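Local coordinates for protein 2-dehydropantoate 2-reductase (Porphyromonas gingivalis, PDB 2QYT) that probably catalyses the NADPH-dependent reduction of ketopantoate to pantoate, a step on the pathway to pantothenate, at residues P8-G20 with T83-D95. Sequence-based numbering, arbitrary orientation.
Sequences PIKIAVFGLGGVG and TVDYILFCTKDYD. With EDO (1,2-ethanediol), chain G; SO4 (sulfate ion), chain E; SO4 (sulfate ion), chain C; SO4 (sulfate ion), chain B.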
loop_
_atom_site.group_PDB
_atom_site.type_symbol
_atom_site.label_atom_id
_atom_site.label_comp_id
_atom_site.label_asym_id
_atom_site.label_seq_id
_atom_site.Cartn_x
_atom_site.Cartn_y
_atom_site.Cartn_z
ATOM N N PRO A 8 -24.010 -7.553 -8.895
ATOM C CA PRO A 8 -23.221 -6.822 -7.919
ATOM C C PRO A 8 -21.716 -6.868 -8.222
ATOM O O PRO A 8 -21.187 -7.887 -8.689
ATOM C CB PRO A 8 -23.542 -7.509 -6.585
ATOM C CG PRO A 8 -24.023 -8.903 -6.975
ATOM C CD PRO A 8 -24.595 -8.798 -8.345
ATOM N N ILE A 9 -21.044 -5.751 -7.977
ATOM C CA ILE A 9 -19.589 -5.734 -8.002
ATOM C C ILE A 9 -19.109 -6.306 -6.667
ATOM O O ILE A 9 -19.722 -6.088 -5.644
ATOM C CB ILE A 9 -19.050 -4.308 -8.247
ATOM C CG1 ILE A 9 -19.544 -3.814 -9.605
ATOM C CG2 ILE A 9 -17.543 -4.295 -8.230
ATOM C CD1 ILE A 9 -19.542 -2.276 -9.698
ATOM N N LYS A 10 -18.029 -7.072 -6.698
ATOM C CA LYS A 10 -17.572 -7.850 -5.554
ATOM C C LYS A 10 -16.126 -7.439 -5.306
ATOM O O LYS A 10 -15.274 -7.585 -6.214
ATOM C CB LYS A 10 -17.656 -9.343 -5.906
ATOM C CG LYS A 10 -19.099 -9.841 -6.148
ATOM C CD LYS A 10 -19.056 -11.308 -6.575
ATOM C CE LYS A 10 -20.394 -11.789 -7.127
ATOM N NZ LYS A 10 -20.463 -13.322 -7.218
ATOM N N ILE A 11 -15.853 -6.906 -4.101
ATOM C CA ILE A 11 -14.519 -6.545 -3.672
ATOM C C ILE A 11 -14.128 -7.327 -2.425
ATOM O O ILE A 11 -14.907 -7.403 -1.474
ATOM C CB ILE A 11 -14.450 -5.007 -3.290
ATOM C CG1 ILE A 11 -14.909 -4.141 -4.455
ATOM C CG2 ILE A 11 -13.030 -4.581 -2.874
ATOM C CD1 ILE A 11 -14.293 -2.732 -4.422
ATOM N N ALA A 12 -12.922 -7.883 -2.399
ATOM C CA ALA A 12 -12.394 -8.497 -1.193
ATOM C C ALA A 12 -11.202 -7.713 -0.637
ATOM O O ALA A 12 -10.393 -7.160 -1.397
ATOM C CB ALA A 12 -12.001 -9.885 -1.477
ATOM N N VAL A 13 -11.094 -7.683 0.690
ATOM C CA VAL A 13 -9.955 -7.080 1.340
ATOM C C VAL A 13 -9.200 -8.173 2.058
ATOM O O VAL A 13 -9.725 -8.756 2.984
ATOM C CB VAL A 13 -10.349 -5.908 2.298
ATOM C CG1 VAL A 13 -9.101 -5.163 2.762
ATOM C CG2 VAL A 13 -11.210 -4.933 1.565
ATOM N N PHE A 14 -7.951 -8.398 1.637
ATOM C CA PHE A 14 -7.099 -9.426 2.201
ATOM C C PHE A 14 -6.095 -8.768 3.156
ATOM O O PHE A 14 -5.134 -8.143 2.723
ATOM C CB PHE A 14 -6.368 -10.167 1.057
ATOM C CG PHE A 14 -5.569 -11.374 1.517
ATOM C CD1 PHE A 14 -6.214 -12.537 1.917
ATOM C CD2 PHE A 14 -4.181 -11.346 1.527
ATOM C CE1 PHE A 14 -5.516 -13.648 2.315
ATOM C CE2 PHE A 14 -3.453 -12.452 1.954
ATOM C CZ PHE A 14 -4.131 -13.616 2.344
ATOM N N GLY A 15 -6.335 -8.923 4.455
ATOM C CA GLY A 15 -5.517 -8.334 5.517
ATOM C C GLY A 15 -6.323 -7.153 6.001
ATOM O O GLY A 15 -6.616 -6.260 5.215
ATOM N N LEU A 16 -6.768 -7.170 7.246
ATOM C CA LEU A 16 -7.548 -6.047 7.792
ATOM C C LEU A 16 -6.791 -5.242 8.861
ATOM O O LEU A 16 -7.318 -5.023 9.941
ATOM C CB LEU A 16 -8.898 -6.488 8.405
ATOM C CG LEU A 16 -10.235 -6.605 7.697
ATOM C CD1 LEU A 16 -11.340 -6.719 8.753
ATOM C CD2 LEU A 16 -10.613 -5.568 6.626
ATOM N N GLY A 17 -5.587 -4.783 8.563
ATOM C CA GLY A 17 -4.886 -3.919 9.507
ATOM C C GLY A 17 -5.334 -2.494 9.192
ATOM O O GLY A 17 -6.453 -2.283 8.646
ATOM N N GLY A 18 -4.489 -1.508 9.494
ATOM C CA GLY A 18 -4.895 -0.125 9.312
ATOM C C GLY A 18 -5.375 0.194 7.910
ATOM O O GLY A 18 -6.425 0.805 7.715
ATOM N N VAL A 19 -4.628 -0.274 6.916
ATOM C CA VAL A 19 -4.893 0.067 5.511
ATOM C C VAL A 19 -6.102 -0.750 4.991
ATOM O O VAL A 19 -7.089 -0.191 4.519
ATOM C CB VAL A 19 -3.627 -0.140 4.634
ATOM C CG1 VAL A 19 -3.988 -0.081 3.094
ATOM C CG2 VAL A 19 -2.500 0.875 5.046
ATOM N N GLY A 20 -6.058 -2.064 5.115
ATOM C CA GLY A 20 -7.201 -2.868 4.640
ATOM C C GLY A 20 -8.453 -2.618 5.446
ATOM O O GLY A 20 -9.562 -2.615 4.909
ATOM N N THR A 83 -14.838 -16.174 -6.137
ATOM C CA THR A 83 -14.183 -15.204 -7.011
ATOM C C THR A 83 -14.814 -13.811 -6.851
ATOM O O THR A 83 -16.015 -13.698 -6.549
ATOM C CB THR A 83 -14.281 -15.647 -8.472
ATOM O OG1 THR A 83 -15.659 -15.650 -8.791
ATOM C CG2 THR A 83 -13.700 -17.087 -8.680
ATOM N N VAL A 84 -14.018 -12.763 -7.046
ATOM C CA VAL A 84 -14.487 -11.378 -6.886
ATOM C C VAL A 84 -13.984 -10.514 -8.055
ATOM O O VAL A 84 -13.194 -10.971 -8.909
ATOM C CB VAL A 84 -13.999 -10.731 -5.527
ATOM C CG1 VAL A 84 -14.532 -11.510 -4.299
ATOM C CG2 VAL A 84 -12.504 -10.712 -5.463
ATOM N N ASP A 85 -14.417 -9.260 -8.098
ATOM C CA ASP A 85 -13.916 -8.354 -9.136
ATOM C C ASP A 85 -12.560 -7.673 -8.797
ATOM O O ASP A 85 -11.751 -7.459 -9.692
ATOM C CB ASP A 85 -15.028 -7.363 -9.519
ATOM C CG ASP A 85 -16.259 -8.095 -10.013
ATOM O OD1 ASP A 85 -16.141 -8.764 -11.028
ATOM O OD2 ASP A 85 -17.318 -8.078 -9.369
ATOM N N TYR A 86 -12.368 -7.358 -7.518
ATOM C CA TYR A 86 -11.192 -6.618 -7.014
ATOM C C TYR A 86 -10.763 -7.250 -5.723
ATOM O O TYR A 86 -11.583 -7.531 -4.877
ATOM C CB TYR A 86 -11.501 -5.132 -6.799
ATOM C CG TYR A 86 -12.093 -4.467 -8.041
ATOM C CD1 TYR A 86 -13.486 -4.219 -8.153
ATOM C CD2 TYR A 86 -11.269 -4.099 -9.116
ATOM C CE1 TYR A 86 -14.022 -3.595 -9.319
ATOM C CE2 TYR A 86 -11.817 -3.487 -10.305
ATOM C CZ TYR A 86 -13.165 -3.235 -10.376
ATOM O OH TYR A 86 -13.634 -2.614 -11.513
ATOM N N ILE A 87 -9.479 -7.562 -5.648
ATOM C CA ILE A 87 -8.850 -7.887 -4.407
ATOM C C ILE A 87 -7.899 -6.748 -4.037
ATOM O O ILE A 87 -6.959 -6.415 -4.782
ATOM C CB ILE A 87 -8.055 -9.199 -4.483
ATOM C CG1 ILE A 87 -8.989 -10.364 -4.825
ATOM C CG2 ILE A 87 -7.260 -9.437 -3.150
ATOM C CD1 ILE A 87 -8.245 -11.655 -5.287
ATOM N N LEU A 88 -8.145 -6.175 -2.859
ATOM C CA LEU A 88 -7.221 -5.216 -2.224
ATOM C C LEU A 88 -6.318 -6.035 -1.300
ATOM O O LEU A 88 -6.802 -6.667 -0.338
ATOM C CB LEU A 88 -8.060 -4.212 -1.408
ATOM C CG LEU A 88 -8.462 -2.885 -2.027
ATOM C CD1 LEU A 88 -8.851 -2.924 -3.464
ATOM C CD2 LEU A 88 -9.490 -2.107 -1.126
ATOM N N PHE A 89 -5.043 -6.095 -1.650
ATOM C CA PHE A 89 -4.096 -6.988 -1.001
ATOM C C PHE A 89 -3.353 -6.109 0.002
ATOM O O PHE A 89 -2.608 -5.233 -0.375
ATOM C CB PHE A 89 -3.163 -7.612 -2.067
ATOM C CG PHE A 89 -2.225 -8.668 -1.529
ATOM C CD1 PHE A 89 -2.635 -10.000 -1.439
ATOM C CD2 PHE A 89 -0.931 -8.324 -1.109
ATOM C CE1 PHE A 89 -1.776 -10.990 -0.948
ATOM C CE2 PHE A 89 -0.037 -9.314 -0.589
ATOM C CZ PHE A 89 -0.472 -10.653 -0.532
ATOM N N CYS A 90 -3.594 -6.351 1.287
ATOM C CA CYS A 90 -3.211 -5.463 2.378
ATOM C C CYS A 90 -2.555 -6.203 3.536
ATOM O O CYS A 90 -2.608 -5.757 4.675
ATOM C CB CYS A 90 -4.446 -4.684 2.875
ATOM S SG CYS A 90 -5.291 -3.756 1.540
ATOM N N THR A 91 -1.922 -7.331 3.269
ATOM C CA THR A 91 -1.244 -8.027 4.369
ATOM C C THR A 91 0.267 -7.794 4.274
ATOM O O THR A 91 0.820 -7.760 3.189
ATOM C CB THR A 91 -1.543 -9.554 4.369
ATOM O OG1 THR A 91 -0.778 -10.159 5.418
ATOM C CG2 THR A 91 -1.094 -10.176 3.098
ATOM N N LYS A 92 0.939 -7.623 5.391
ATOM C CA LYS A 92 2.408 -7.666 5.359
ATOM C C LYS A 92 2.941 -9.022 5.807
ATOM O O LYS A 92 4.165 -9.216 5.907
ATOM C CB LYS A 92 3.042 -6.528 6.169
ATOM C CG LYS A 92 2.673 -6.444 7.663
ATOM C CD LYS A 92 3.675 -5.550 8.477
ATOM C CE LYS A 92 3.407 -4.018 8.338
ATOM N NZ LYS A 92 2.581 -3.349 9.450
ATOM N N ASP A 93 2.017 -9.951 6.058
ATOM C CA ASP A 93 2.320 -11.176 6.815
ATOM C C ASP A 93 2.912 -12.311 5.967
ATOM O O ASP A 93 3.738 -13.074 6.465
ATOM C CB ASP A 93 1.111 -11.659 7.671
ATOM C CG ASP A 93 0.801 -10.710 8.864
ATOM O OD1 ASP A 93 -0.380 -10.625 9.301
ATOM O OD2 ASP A 93 1.740 -10.045 9.363
ATOM N N TYR A 94 2.534 -12.428 4.696
ATOM C CA TYR A 94 3.082 -13.551 3.893
ATOM C C TYR A 94 4.209 -13.151 2.915
ATOM O O TYR A 94 4.181 -12.049 2.345
ATOM C CB TYR A 94 1.950 -14.264 3.124
ATOM C CG TYR A 94 0.709 -14.563 3.947
ATOM C CD1 TYR A 94 0.745 -15.506 4.991
ATOM C CD2 TYR A 94 -0.502 -13.912 3.686
ATOM C CE1 TYR A 94 -0.404 -15.808 5.752
ATOM C CE2 TYR A 94 -1.654 -14.185 4.448
ATOM C CZ TYR A 94 -1.601 -15.142 5.471
ATOM O OH TYR A 94 -2.727 -15.422 6.217
ATOM N N ASP A 95 5.174 -14.046 2.695
ATOM C CA ASP A 95 5.990 -14.009 1.476
ATOM C C ASP A 95 5.053 -13.994 0.252
ATOM O O ASP A 95 3.857 -14.297 0.394
ATOM C CB ASP A 95 7.006 -15.157 1.459
ATOM C CG ASP A 95 6.392 -16.531 1.147
ATOM O OD1 ASP A 95 5.659 -16.691 0.167
ATOM O OD2 ASP A 95 6.712 -17.489 1.861
HETATM C C1 EDO G . -2.925 -3.060 6.110
HETATM O O1 EDO G . -4.077 -3.889 6.276
HETATM C C2 EDO G . -2.200 -2.818 7.436
HETATM O O2 EDO G . -1.685 -1.494 7.400
HETATM S S SO4 E . -2.271 -7.215 8.375
HETATM O O1 SO4 E . -2.911 -7.311 9.678
HETATM O O2 SO4 E . -1.205 -6.201 8.402
HETATM O O3 SO4 E . -1.778 -8.553 8.040
HETATM O O4 SO4 E . -3.236 -6.812 7.359
HETATM S S SO4 C . -5.878 -9.613 10.075
HETATM O O1 SO4 C . -6.796 -8.703 9.419
HETATM O O2 SO4 C . -4.924 -8.767 10.800
HETATM O O3 SO4 C . -6.561 -10.480 11.029
HETATM O O4 SO4 C . -5.191 -10.383 9.017
HETATM S S SO4 B . -1.222 -2.163 11.096
HETATM O O1 SO4 B . -1.604 -1.084 10.209
HETATM O O2 SO4 B . -0.034 -1.677 11.805
HETATM O O3 SO4 B . -2.276 -2.524 12.028
HETATM O O4 SO4 B . -0.898 -3.340 10.311
HETATM O O HOH W 1 -19.470 -9.119 -10.339
HETATM O O HOH W 2 -18.173 -14.630 -8.076
#
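With CG set trans to the backbone N in both Phe14 (chi1 -173°) and Phe89 (chi1 -174°), the two phenyl groups run out from adjacent strands in a common direction. Their planes tilt by only 21° but are displaced so far that contact is made by the rims, CD2 of Phe14 meeting CE1 of Phe89 at 3.5 Å. Tyr94 comes in across Phe14 and brings CE2 to within 3.3 Å of Phe14 CZ, neither ring lying over the other's face, while the methyl CG2 of Thr91 packs against Phe14 CE2; Ile103 of helix 96-103 touches both phenylalanines. On the other face of the sheet, Ile9 brings CG2 to the edge of the Tyr86 ring, 3.8 Å from CE1, and the Tyr86 hydroxyl bonds onward to Asp173 and Arg176.

Strands 9-14 and 86-89 run parallel between these layers, joined by a ladder that includes Phe14 N to Leu88 O at 2.9 Å. At its start, Lys10 O accepts from the amides of both Asp85 and Tyr86, and Asp85 OD2 turns its anti lone pair to Lys10 N (2.9 Å). Water 1 links that same oxygen to Pro8 O.

Beyond the strands, sulfates probably from the crystallisation liquor are bound: Leu16 N donates to O1 of the chain C ion (2.7 Å), Gly18 N to O1 of chain B, Thr91 OG1 to O3 of chain E. Gly15, Gly17 and Gly20 match the GxGxxG pattern of a strand-turn-helix, consistent with the dinucleotide-binding site of a Rossmann fold, whose central parallel strands these are.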